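Local coordinates for ABC transporter, solute-binding protein (Staphylococcus aureus, PDB 6LKK) that binds glucose 6-phosphate between its lobes and, as a solute-binding protein of the ABC-transporter type, probably senses it for a two-component signalling system, at residues Q118-P123 and H158-H163; I129-P134 and A164-K169. All coordinates share one frame; numbering follows the deposited sequence.

Contact 1: Q118-P123 and H158-H163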
ATOM      1  N   GLN A 118      -2.644 -20.649   2.985  1.00 18.84           N
ATOM      2  CA  GLN A 118      -3.120 -22.022   2.839  1.00 21.84           C
ATOM      3  C   GLN A 118      -4.458 -22.217   3.541  1.00 19.77           C
ATOM      4  O   GLN A 118      -5.348 -22.902   3.021  1.00 21.94           O
ATOM      5  CB  GLN A 118      -2.085 -23.003   3.385  1.00 22.96           C
ATOM      6  CG  GLN A 118      -0.815 -23.074   2.561  1.00 24.89           C
ATOM      7  CD  GLN A 118       0.040 -24.278   2.906  1.00 38.49           C
ATOM      8  OE1 GLN A 118      -0.432 -25.234   3.523  1.00 35.67           O
ATOM      9  NE2 GLN A 118       1.309 -24.235   2.511  1.00 43.04           N
ATOM     10  N   ASP A 119      -4.621 -21.616   4.721  1.00 18.28           N
ATOM     11  CA  ASP A 119      -5.866 -21.763   5.467  1.00 19.19           C
ATOM     12  C   ASP A 119      -7.046 -21.132   4.741  1.00 20.14           C
ATOM     13  O   ASP A 119      -8.192 -21.535   4.966  1.00 22.08           O
ATOM     14  CB  ASP A 119      -5.723 -21.139   6.854  1.00 19.07           C
ATOM     15  CG  ASP A 119      -4.817 -21.941   7.763  1.00 23.30           C
ATOM     16  OD1 ASP A 119      -4.418 -23.062   7.382  1.00 21.83           O
ATOM     17  OD2 ASP A 119      -4.505 -21.443   8.864  1.00 22.82           O
ATOM     18  N   LEU A 120      -6.800 -20.139   3.884  1.00 17.56           N
ATOM     19  CA  LEU A 120      -7.897 -19.528   3.144  1.00 17.12           C
ATOM     20  C   LEU A 120      -8.535 -20.503   2.164  1.00 18.68           C
ATOM     21  O   LEU A 120      -9.666 -20.267   1.722  1.00 22.96           O
ATOM     22  CB  LEU A 120      -7.405 -18.285   2.402  1.00 19.48           C
ATOM     23  CG  LEU A 120      -6.966 -17.100   3.266  1.00 18.64           C
ATOM     24  CD1 LEU A 120      -6.456 -15.976   2.381  1.00 20.85           C
ATOM     25  CD2 LEU A 120      -8.101 -16.600   4.151  1.00 22.19           C
ATOM     26  N   LEU A 121      -7.847 -21.594   1.831  1.00 21.43           N
ATOM     27  CA  LEU A 121      -8.351 -22.582   0.890  1.00 22.77           C
ATOM     28  C   LEU A 121      -9.231 -23.637   1.546  1.00 23.63           C
ATOM     29  O   LEU A 121      -9.725 -24.526   0.848  1.00 23.93           O
ATOM     30  CB  LEU A 121      -7.180 -23.268   0.180  1.00 23.91           C
ATOM     31  CG  LEU A 121      -6.237 -22.345  -0.591  1.00 22.51           C
ATOM     32  CD1 LEU A 121      -5.117 -23.152  -1.228  1.00 28.49           C
ATOM     33  CD2 LEU A 121      -6.989 -21.548  -1.645  1.00 25.52           C
ATOM     34  N   GLN A 122      -9.435 -23.568   2.855  1.00 21.97           N
ATOM     35  CA  GLN A 122     -10.321 -24.518   3.511  1.00 22.14           C
ATOM     36  C   GLN A 122     -11.694 -24.476   2.843  1.00 23.68           C
ATOM     37  O   GLN A 122     -12.214 -23.383   2.576  1.00 22.49           O
ATOM     38  CB  GLN A 122     -10.439 -24.199   4.999  1.00 22.54           C
ATOM     39  CG  GLN A 122      -9.208 -24.593   5.798  1.00 19.61           C
ATOM     40  CD  GLN A 122      -9.260 -24.112   7.231  1.00 20.77           C
ATOM     41  OE1 GLN A 122      -9.525 -24.889   8.149  1.00 23.59           O
ATOM     42  NE2 GLN A 122      -9.001 -22.826   7.434  1.00 20.25           N
ATOM     43  N   PRO A 123     -12.305 -25.627   2.541  1.00 21.97           N
ATOM     44  CA  PRO A 123     -13.580 -25.606   1.804  1.00 22.87           C
ATOM     45  C   PRO A 123     -14.660 -24.745   2.437  1.00 23.51           C
ATOM     46  O   PRO A 123     -15.463 -24.150   1.707  1.00 26.42           O
ATOM     47  CB  PRO A 123     -13.980 -27.086   1.778  1.00 26.48           C
ATOM     48  CG  PRO A 123     -12.687 -27.808   1.795  1.00 25.72           C
ATOM     49  CD  PRO A 123     -11.776 -26.996   2.674  1.00 25.64           C
ATOM     50  N   HIS A 158      -3.985 -19.317  -9.119  1.00 23.85           N
ATOM     51  CA  HIS A 158      -5.287 -19.661  -9.678  1.00 23.29           C
ATOM     52  C   HIS A 158      -6.157 -20.380  -8.657  1.00 20.14           C
ATOM     53  O   HIS A 158      -7.376 -20.165  -8.611  1.00 23.59           O
ATOM     54  CB  HIS A 158      -5.106 -20.521 -10.929  1.00 25.57           C
ATOM     55  CG  HIS A 158      -4.542 -19.775 -12.098  1.00 26.14           C
ATOM     56  ND1 HIS A 158      -4.063 -20.408 -13.224  1.00 30.10           N
ATOM     57  CD2 HIS A 158      -4.389 -18.448 -12.317  1.00 29.25           C
ATOM     58  CE1 HIS A 158      -3.633 -19.503 -14.085  1.00 35.73           C
ATOM     59  NE2 HIS A 158      -3.820 -18.305 -13.560  1.00 33.39           N
ATOM     60  N   GLN A 159      -5.558 -21.244  -7.834  1.00 23.70           N
ATOM     61  CA  GLN A 159      -6.343 -21.943  -6.823  1.00 24.73           C
ATOM     62  C   GLN A 159      -6.985 -20.958  -5.856  1.00 22.33           C
ATOM     63  O   GLN A 159      -8.160 -21.106  -5.498  1.00 26.50           O
ATOM     64  CB  GLN A 159      -5.478 -22.949  -6.064  1.00 24.13           C
ATOM     65  CG  GLN A 159      -6.291 -23.857  -5.148  1.00 31.40           C
ATOM     66  CD  GLN A 159      -5.446 -24.866  -4.392  1.00 30.48           C
ATOM     67  OE1 GLN A 159      -4.224 -24.908  -4.534  1.00 29.69           O
ATOM     68  NE2 GLN A 159      -6.100 -25.687  -3.579  1.00 32.14           N
ATOM     69  N   PHE A 160      -6.238 -19.937  -5.429  1.00 22.40           N
ATOM     70  CA  PHE A 160      -6.822 -18.926  -4.555  1.00 23.14           C
ATOM     71  C   PHE A 160      -7.924 -18.158  -5.271  1.00 20.92           C
ATOM     72  O   PHE A 160      -9.018 -17.959  -4.726  1.00 21.40           O
ATOM     73  CB  PHE A 160      -5.753 -17.956  -4.052  1.00 19.92           C
ATOM     74  CG  PHE A 160      -6.335 -16.765  -3.354  1.00 18.79           C
ATOM     75  CD1 PHE A 160      -6.703 -16.842  -2.023  1.00 23.17           C
ATOM     76  CD2 PHE A 160      -6.567 -15.586  -4.043  1.00 19.74           C
ATOM     77  CE1 PHE A 160      -7.268 -15.758  -1.385  1.00 22.79           C
ATOM     78  CE2 PHE A 160      -7.134 -14.499  -3.408  1.00 24.62           C
ATOM     79  CZ  PHE A 160      -7.486 -14.587  -2.080  1.00 22.84           C
ATOM     80  N   GLN A 161      -7.650 -17.699  -6.494  1.00 20.40           N
ATOM     81  CA  GLN A 161      -8.627 -16.888  -7.209  1.00 22.73           C
ATOM     82  C   GLN A 161      -9.920 -17.656  -7.451  1.00 24.75           C
ATOM     83  O   GLN A 161     -11.004 -17.066  -7.416  1.00 24.93           O
ATOM     84  CB  GLN A 161      -8.033 -16.396  -8.527  1.00 23.59           C
ATOM     85  CG  GLN A 161      -6.898 -15.401  -8.338  1.00 25.11           C
ATOM     86  CD  GLN A 161      -6.377 -14.848  -9.647  1.00 29.78           C
ATOM     87  OE1 GLN A 161      -6.131 -15.592 -10.595  1.00 33.07           O
ATOM     88  NE2 GLN A 161      -6.209 -13.532  -9.707  1.00 33.14           N
ATOM     89  N   ASN A 162      -9.832 -18.967  -7.686  1.00 23.83           N
ATOM     90  CA  ASN A 162     -11.034 -19.777  -7.842  1.00 23.51           C
ATOM     91  C   ASN A 162     -11.762 -19.997  -6.524  1.00 26.55           C
ATOM     92  O   ASN A 162     -12.897 -20.484  -6.533  1.00 27.06           O
ATOM     93  CB  ASN A 162     -10.679 -21.129  -8.465  1.00 27.38           C
ATOM     94  CG  ASN A 162     -10.221 -21.004  -9.907  1.00 30.38           C
ATOM     95  OD1 ASN A 162     -10.688 -20.138 -10.645  1.00 32.80           O
ATOM     96  ND2 ASN A 162      -9.300 -21.872 -10.313  1.00 34.64           N
ATOM     97  N   HIS A 163     -11.136 -19.651  -5.401  1.00 22.93           N
ATOM     98  CA  HIS A 163     -11.722 -19.807  -4.079  1.00 23.89           C
ATOM     99  C   HIS A 163     -12.314 -18.512  -3.540  1.00 21.97           C
ATOM    100  O   HIS A 163     -13.036 -18.548  -2.540  1.00 23.91           O
ATOM    101  CB  HIS A 163     -10.651 -20.317  -3.105  1.00 23.84           C
ATOM    102  CG  HIS A 163     -11.188 -21.138  -1.975  1.00 30.20           C
ATOM    103  ND1 HIS A 163     -11.596 -22.445  -2.132  1.00 30.06           N
ATOM    104  CD2 HIS A 163     -11.365 -20.843  -0.665  1.00 24.66           C
ATOM    105  CE1 HIS A 163     -12.007 -22.918  -0.969  1.00 28.51           C
ATOM    106  NE2 HIS A 163     -11.879 -21.965  -0.062  1.00 25.46           N
TER

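Contact 2: I129-P134 and A164-K169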
ATOM      1  N   ILE A 129     -14.311 -15.374   0.739  1.00 20.73           N
ATOM      2  CA  ILE A 129     -13.070 -14.624   0.877  1.00 20.75           C
ATOM      3  C   ILE A 129     -13.031 -13.588  -0.235  1.00 22.36           C
ATOM      4  O   ILE A 129     -13.481 -13.859  -1.353  1.00 22.37           O
ATOM      5  CB  ILE A 129     -11.838 -15.550   0.792  1.00 24.27           C
ATOM      6  CG1 ILE A 129     -12.001 -16.753   1.723  1.00 33.68           C
ATOM      7  CG2 ILE A 129     -10.561 -14.777   1.103  1.00 30.88           C
ATOM      8  CD1 ILE A 129     -12.209 -16.386   3.175  1.00 29.97           C
ATOM      9  N   ALA A 130     -12.485 -12.409   0.062  1.00 21.56           N
ATOM     10  CA  ALA A 130     -12.453 -11.314  -0.897  1.00 20.92           C
ATOM     11  C   ALA A 130     -11.035 -10.791  -1.089  1.00 18.66           C
ATOM     12  O   ALA A 130     -10.195 -10.866  -0.189  1.00 20.28           O
ATOM     13  CB  ALA A 130     -13.361 -10.161  -0.458  1.00 22.60           C
ATOM     14  N   TYR A 131     -10.784 -10.258  -2.283  1.00 18.45           N
ATOM     15  CA  TYR A 131      -9.544  -9.561  -2.594  1.00 15.95           C
ATOM     16  C   TYR A 131      -9.843  -8.543  -3.684  1.00 20.13           C
ATOM     17  O   TYR A 131     -10.913  -8.563  -4.295  1.00 20.50           O
ATOM     18  CB  TYR A 131      -8.436 -10.529  -3.026  1.00 18.28           C
ATOM     19  CG  TYR A 131      -8.666 -11.188  -4.369  1.00 18.96           C
ATOM     20  CD1 TYR A 131      -9.628 -12.177  -4.526  1.00 21.42           C
ATOM     21  CD2 TYR A 131      -7.911 -10.829  -5.477  1.00 22.71           C
ATOM     22  CE1 TYR A 131      -9.836 -12.783  -5.751  1.00 23.48           C
ATOM     23  CE2 TYR A 131      -8.110 -11.430  -6.704  1.00 23.00           C
ATOM     24  CZ  TYR A 131      -9.073 -12.406  -6.836  1.00 22.93           C
ATOM     25  OH  TYR A 131      -9.267 -13.001  -8.064  1.00 24.15           O
ATOM     26  N   SER A 132      -8.891  -7.645  -3.923  1.00 17.19           N
ATOM     27  CA  SER A 132      -9.086  -6.581  -4.898  1.00 19.07           C
ATOM     28  C   SER A 132      -8.322  -6.862  -6.190  1.00 20.29           C
ATOM     29  O   SER A 132      -7.329  -7.593  -6.218  1.00 19.99           O
ATOM     30  CB  SER A 132      -8.670  -5.224  -4.320  1.00 19.75           C
ATOM     31  OG  SER A 132      -7.357  -5.251  -3.795  1.00 18.70           O
ATOM     32  N   ASN A 133      -8.813  -6.256  -7.268  1.00 19.16           N
ATOM     33  CA  ASN A 133      -8.336  -6.466  -8.630  1.00 20.45           C
ATOM     34  C   ASN A 133      -6.822  -6.305  -8.728  1.00 19.88           C
ATOM     35  O   ASN A 133      -6.311  -5.192  -8.549  1.00 21.10           O
ATOM     36  CB  ASN A 133      -9.020  -5.476  -9.569  1.00 19.16           C
ATOM     37  CG  ASN A 133      -8.754  -5.776 -11.031  1.00 24.92           C
ATOM     38  OD1 ASN A 133      -7.852  -6.541 -11.367  1.00 24.80           O
ATOM     39  ND2 ASN A 133      -9.539  -5.164 -11.911  1.00 27.95           N
ATOM     40  N   PRO A 134      -6.070  -7.370  -9.030  1.00 20.99           N
ATOM     41  CA  PRO A 134      -4.610  -7.219  -9.137  1.00 20.33           C
ATOM     42  C   PRO A 134      -4.170  -6.401 -10.337  1.00 21.64           C
ATOM     43  O   PRO A 134      -3.013  -5.967 -10.377  1.00 22.37           O
ATOM     44  CB  PRO A 134      -4.108  -8.665  -9.234  1.00 22.98           C
ATOM     45  CG  PRO A 134      -5.257  -9.433  -9.778  1.00 32.38           C
ATOM     46  CD  PRO A 134      -6.501  -8.759  -9.271  1.00 24.14           C
ATOM     47  N   ALA A 164     -12.040 -17.378  -4.184  1.00 20.85           N
ATOM     48  CA  ALA A 164     -12.292 -16.068  -3.607  1.00 21.07           C
ATOM     49  C   ALA A 164     -13.054 -15.187  -4.589  1.00 26.31           C
ATOM     50  O   ALA A 164     -13.167 -15.487  -5.781  1.00 26.48           O
ATOM     51  CB  ALA A 164     -10.976 -15.389  -3.207  1.00 23.61           C
ATOM     52  N   MET A 165     -13.565 -14.078  -4.061  1.00 23.15           N
ATOM     53  CA  MET A 165     -14.353 -13.113  -4.817  1.00 23.83           C
ATOM     54  C   MET A 165     -13.508 -11.865  -5.034  1.00 25.11           C
ATOM     55  O   MET A 165     -13.050 -11.248  -4.066  1.00 24.34           O
ATOM     56  CB  MET A 165     -15.640 -12.764  -4.071  1.00 26.98           C
ATOM     57  CG  MET A 165     -16.409 -13.973  -3.568  1.00 31.97           C
ATOM     58  SD  MET A 165     -17.010 -15.015  -4.908  1.00 38.39           S
ATOM     59  CE  MET A 165     -18.568 -14.211  -5.276  1.00 41.92           C
ATOM     60  N   GLN A 166     -13.302 -11.499  -6.294  1.00 22.80           N
ATOM     61  CA  GLN A 166     -12.525 -10.316  -6.628  1.00 22.28           C
ATOM     62  C   GLN A 166     -13.423  -9.087  -6.595  1.00 23.78           C
ATOM     63  O   GLN A 166     -14.520  -9.094  -7.163  1.00 26.84           O
ATOM     64  CB  GLN A 166     -11.877 -10.454  -8.004  1.00 21.93           C
ATOM     65  CG  GLN A 166     -10.959  -9.295  -8.356  1.00 24.95           C
ATOM     66  CD  GLN A 166     -10.378  -9.404  -9.749  1.00 28.53           C
ATOM     67  OE1 GLN A 166     -10.628  -8.556 -10.603  1.00 30.03           O
ATOM     68  NE2 GLN A 166      -9.592 -10.445  -9.982  1.00 24.58           N
ATOM     69  N   LEU A 167     -12.952  -8.040  -5.926  1.00 23.30           N
ATOM     70  CA  LEU A 167     -13.639  -6.761  -5.855  1.00 22.52           C
ATOM     71  C   LEU A 167     -12.807  -5.699  -6.560  1.00 20.46           C
ATOM     72  O   LEU A 167     -11.589  -5.824  -6.698  1.00 20.70           O
ATOM     73  CB  LEU A 167     -13.888  -6.347  -4.399  1.00 23.61           C
ATOM     74  CG  LEU A 167     -14.508  -7.413  -3.493  1.00 24.01           C
ATOM     75  CD1 LEU A 167     -14.628  -6.893  -2.069  1.00 22.56           C
ATOM     76  CD2 LEU A 167     -15.864  -7.842  -4.022  1.00 25.14           C
ATOM     77  N   SER A 168     -13.481  -4.637  -7.003  1.00 20.68           N
ATOM     78  CA  SER A 168     -12.791  -3.595  -7.756  1.00 21.50           C
ATOM     79  C   SER A 168     -11.827  -2.808  -6.873  1.00 20.49           C
ATOM     80  O   SER A 168     -10.724  -2.462  -7.311  1.00 24.40           O
ATOM     81  CB  SER A 168     -13.811  -2.654  -8.398  1.00 28.59           C
ATOM     82  OG  SER A 168     -13.163  -1.594  -9.078  1.00 40.07           O
ATOM     83  N   LYS A 169     -12.219  -2.525  -5.632  1.00 19.61           N
ATOM     84  CA  LYS A 169     -11.525  -1.561  -4.787  1.00 19.43           C
ATOM     85  C   LYS A 169     -10.955  -2.244  -3.553  1.00 17.84           C
ATOM     86  O   LYS A 169     -11.654  -3.007  -2.877  1.00 20.52           O
ATOM     87  CB  LYS A 169     -12.469  -0.432  -4.365  1.00 19.23           C
ATOM     88  CG  LYS A 169     -13.055   0.359  -5.530  1.00 26.71           C
ATOM     89  CD  LYS A 169     -11.998   1.150  -6.291  1.00 31.52           C
ATOM     90  CE  LYS A 169     -11.327   2.184  -5.403  1.00 39.41           C
ATOM     91  NZ  LYS A 169     -11.058   3.457  -6.123  1.00 45.12           N
TER
HETATM   92  O   HOH W   1     -11.433 -14.576  -8.409  1.00 25.39           O
HETATM   93  O   HOH W   2     -11.689  -3.132 -11.178  1.00 34.88           O

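Contact 1: Q118-P123 and H158-H163
Leu121 and His163 bring the two backbones within 6.6 Å, CA to CA, where the helix-like turn of 118-120 and the loop beyond it meet helix 154-161 and the residues that follow it. The backbone of 120-122 supplies carbonyls and a CA-H group, and the imidazole of His163 settles among them. Its NE2 donates to Gln122 O at 3.0 Å, with an N-H...O angle of 145°. The oxygen lies close to the ring plane, yet the nitrogen stands well above the plane of the carbonyl, 56° out of it, so the bond misses the lone pairs. Leu121 CA lies over one face of the same ring, 3.9 Å from its centroid, a CH-pi contact, while Leu120 O comes within 3.0 Å of His163 CD2. Holding CG opposite the backbone N (chi1 -151°) sends the imidazole across to the loop. Histidine suits the place because one flat ring offers both an N-H for a carbonyl and a face for an aliphatic hydrogen.

Below the ring, Leu121 divides its two methyl groups. CD1 rests against the amide of Gln159, 3.6 Å from NE2, the extended glutamine chain crossing it at about a right angle; CD2 lies 3.9 Å from Phe160 CA. Deeper in, Leu120 CD1 meets Phe160 CE1 at 3.9 Å, and both side chains also touch Leu186 of strand 184-188. On the far side of the loop, Gln122 folds back so that its NE2 bonds chiefly to Lys113 O and also donates to Asp119 O.

Here leucine and phenylalanine packing, with the histidine bond beside it, fastens the loop before strand 129-132 to helix 154-161 in one lobe of a two-lobed periplasmic-binding-protein fold, away from the sugar-phosphate site.

Contact 2: I129-P134 and A164-K169
Tyr131 OH is gripped by two groups: Gln166 NE2 donates to it at 3.2 Å, nearly straight at 164°, and a water bonds to it at 2.7 Å. That water also donates to Ala164 O, bridging the tyrosine to the backbone of the 164-169 segment. With CG in the crowded position between the backbone N and the carbonyl carbon (chi1 69°), the tyrosine leans over strand 165-167, and Gln166 CA lies 4.1 Å from its ring centroid, over one face. The extended Gln166 chain obliquely crosses the phenol, its amide turned 76° from the ring, and OE1 merely lies near Asn133 CG, at 3.4 Å; Asn133 OD1 bonds instead to Asn135 N. Ala164 CB fits against Tyr131 CD1, where a small methyl leaves room for the ring.

Beneath these groups, the parallel strands 129-132 and 165-167 share a regular hydrogen-bond pattern. Met165 N donates to Ile129 O and Leu167 N to Tyr131 O, while Tyr131 N and Asn133 N donate to Met165 O and Leu167 O. On the sheet face opposite Tyr131 and Gln166, Ala130 CB packs on Leu167 CD1 at 3.9 Å. Ser132 shares that face, and its OG bonds to the hydroxyl of Thr170, a residue that binds glucose 6-phosphate.

Chemically, the tyrosine is pinned by its face and its hydroxyl together, while the backbone bonds fix strand ends beside the ligand, where Ser132 acts as a second-shell residue.

From the N terminus the chain passes through 118-123, then 129-134, 158-163 and 164-169, so the two contacts interleave: each closes a loop that contains one segment of the other, and they cross rather than nest. Contact 1 returns helix 154-161 to the loop that precedes strand 129-132. Contact 2 completes a right-handed beta-alpha-beta crossover, in which helices 138-151 and 154-161 link two adjacent parallel strands. Phe160 and Tyr131 join the contacts directly, their rings meeting edge-to-face, and Gln161 CG packs against the tyrosine hydroxyl. Together they tie the outer connecting loop and the crossover helices to the sheet whose other end reaches the sugar phosphate.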